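Local coordinates for protein CT253 (Chlamydia trachomatis serovar L2, PDB 6UXC) that is of unknown function but is probably made as a membrane-anchored lipoprotein, from a family of uncharacterised proteins, at residues N149-Y154 and S163-L168. Residues are numbered along the deposited sequence; the frame is centred on the assembly and turned at random.
Sequences NDYHRY and STPMGL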
loop_
_atom_site.group_PDB
_atom_site.type_symbol
_atom_site.label_atom_id
_atom_site.label_comp_id
_atom_site.label_asym_id
_atom_site.label_seq_id
_atom_site.Cartn_x
_atom_site.Cartn_y
_atom_site.Cartn_z
ATOM N N ASN A 149 19.067 -8.687 11.345
ATOM C CA ASN A 149 17.765 -8.281 11.850
ATOM C C ASN A 149 17.894 -7.235 12.952
ATOM O O ASN A 149 17.003 -7.105 13.794
ATOM C CB ASN A 149 16.981 -9.504 12.326
ATOM C CG ASN A 149 16.686 -10.488 11.191
ATOM O OD1 ASN A 149 15.912 -10.191 10.276
ATOM N ND2 ASN A 149 17.289 -11.674 11.259
ATOM N N ASP A 150 18.996 -6.485 12.959
ATOM C CA ASP A 150 19.116 -5.295 13.802
ATOM C C ASP A 150 18.413 -4.157 13.078
ATOM O O ASP A 150 19.013 -3.442 12.268
ATOM C CB ASP A 150 20.578 -4.967 14.071
ATOM C CG ASP A 150 20.751 -3.872 15.115
ATOM O OD1 ASP A 150 19.817 -3.046 15.256
ATOM O OD2 ASP A 150 21.827 -3.836 15.758
ATOM N N TYR A 151 17.120 -4.005 13.357
ATOM C CA TYR A 151 16.311 -2.971 12.715
ATOM C C TYR A 151 16.444 -1.619 13.391
ATOM O O TYR A 151 15.773 -0.665 12.975
ATOM C CB TYR A 151 14.853 -3.428 12.642
ATOM C CG TYR A 151 14.788 -4.619 11.738
ATOM C CD1 TYR A 151 15.078 -4.477 10.375
ATOM C CD2 TYR A 151 14.526 -5.877 12.231
ATOM C CE1 TYR A 151 15.080 -5.568 9.524
ATOM C CE2 TYR A 151 14.523 -6.978 11.391
ATOM C CZ TYR A 151 14.780 -6.813 10.038
ATOM O OH TYR A 151 14.810 -7.930 9.216
ATOM N N HIS A 152 17.304 -1.505 14.393
ATOM C CA HIS A 152 17.702 -0.187 14.866
ATOM C C HIS A 152 18.984 0.292 14.188
ATOM O O HIS A 152 19.079 1.467 13.809
ATOM C CB HIS A 152 17.803 -0.223 16.398
ATOM C CG HIS A 152 16.492 -0.542 17.064
ATOM N ND1 HIS A 152 16.009 -1.829 17.187
ATOM C CD2 HIS A 152 15.544 0.263 17.604
ATOM C CE1 HIS A 152 14.834 -1.806 17.789
ATOM N NE2 HIS A 152 14.528 -0.547 18.052
ATOM N N ARG A 153 19.953 -0.596 13.953
ATOM C CA ARG A 153 21.125 -0.215 13.166
ATOM C C ARG A 153 20.781 -0.075 11.685
ATOM O O ARG A 153 21.294 0.821 10.996
ATOM C CB ARG A 153 22.236 -1.250 13.358
ATOM C CG ARG A 153 23.553 -0.856 12.707
ATOM N N TYR A 154 19.917 -0.946 11.173
ATOM C CA TYR A 154 19.643 -1.036 9.739
ATOM C C TYR A 154 18.147 -0.975 9.483
ATOM O O TYR A 154 17.578 -1.818 8.794
ATOM C CB TYR A 154 20.206 -2.327 9.149
ATOM C CG TYR A 154 21.651 -2.619 9.490
ATOM C CD1 TYR A 154 22.682 -1.805 9.015
ATOM C CD2 TYR A 154 21.995 -3.725 10.244
ATOM C CE1 TYR A 154 23.998 -2.075 9.312
ATOM C CE2 TYR A 154 23.324 -4.004 10.543
ATOM C CZ TYR A 154 24.313 -3.178 10.068
ATOM O OH TYR A 154 25.627 -3.444 10.367
ATOM N N SER A 163 19.039 -4.478 2.519
ATOM C CA SER A 163 19.799 -5.718 2.634
ATOM C C SER A 163 19.380 -6.579 3.825
ATOM O O SER A 163 19.894 -7.697 3.979
ATOM C CB SER A 163 21.298 -5.400 2.744
ATOM O OG SER A 163 21.743 -4.610 1.649
ATOM N N THR A 164 18.482 -6.094 4.673
ATOM C CA THR A 164 17.986 -6.901 5.771
ATOM C C THR A 164 16.856 -7.793 5.288
ATOM O O THR A 164 16.280 -7.554 4.225
ATOM C CB THR A 164 17.465 -6.020 6.898
ATOM O OG1 THR A 164 16.297 -5.321 6.427
ATOM C CG2 THR A 164 18.546 -5.047 7.347
ATOM N N PRO A 165 16.516 -8.832 6.054
ATOM C CA PRO A 165 15.444 -9.717 5.596
ATOM C C PRO A 165 14.133 -8.970 5.434
ATOM O O PRO A 165 13.411 -9.173 4.447
ATOM C CB PRO A 165 15.396 -10.793 6.695
ATOM C CG PRO A 165 16.819 -10.885 7.145
ATOM C CD PRO A 165 17.257 -9.433 7.181
ATOM N N MET A 166 13.820 -8.075 6.368
ATOM C CA MET A 166 12.572 -7.342 6.244
ATOM C C MET A 166 12.605 -6.427 5.025
ATOM O O MET A 166 11.601 -6.284 4.334
ATOM C CB MET A 166 12.312 -6.518 7.497
ATOM C CG MET A 166 10.936 -5.855 7.474
ATOM S SD MET A 166 10.671 -4.679 8.778
ATOM C CE MET A 166 11.068 -5.622 10.247
ATOM N N GLY A 167 13.739 -5.766 4.787
ATOM C CA GLY A 167 13.815 -4.793 3.706
ATOM C C GLY A 167 13.756 -5.449 2.341
ATOM O O GLY A 167 13.116 -4.932 1.421
ATOM N N LEU A 168 14.408 -6.600 2.203
ATOM C CA LEU A 168 14.322 -7.378 0.969
ATOM C C LEU A 168 12.877 -7.778 0.702
ATOM O O LEU A 168 12.372 -7.655 -0.423
ATOM C CB LEU A 168 15.207 -8.616 1.100
ATOM C CG LEU A 168 16.713 -8.366 1.105
ATOM C CD1 LEU A 168 17.510 -9.574 1.625
ATOM C CD2 LEU A 168 17.158 -8.038 -0.306
#
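The ring of Y151 lies under the end of the M166 side chain, whose methyl CE sits almost over the ring centre, 3.8 Å from the centroid and 7° off the normal. M166 runs extended, with CG anti to the backbone N (chi1 -174°), and bends only at chi3, which brings CE in over the face; SD stands farther off above the same face, making this a Met-aromatic contact as well as a CH-pi one. The backbone carbonyl carbon of N149 covers the opposite face toward the rim. In the ring plane, at the edge, T164 OG1 comes to 3.3 Å from Y151 CE1. T164 is the N-cap residue of helix 165-184; its OG1 accepts from G167 N and is also hydrogen-bonded to F161 O. The phenol reaches the helix start too: M166 N donates to Y151 OH (3.0 Å). Y151 OH in turn donates to N149 OD1 (2.7 Å), on a lone pair in the carbonyl plane. N149 OD1 also rests 3.3 Å from P165 CG, and N149 ND2 is hydrogen-bonded to L144 O. The loop after strand 131-143 thus folds back on the helix that follows it. Two directed bonds fix the rotation of the phenol hydroxyl, and the contact exemplifies a general principle: side-chain oxygens, here of T164 and Y151, satisfy amide N-H groups of a helix's first turn.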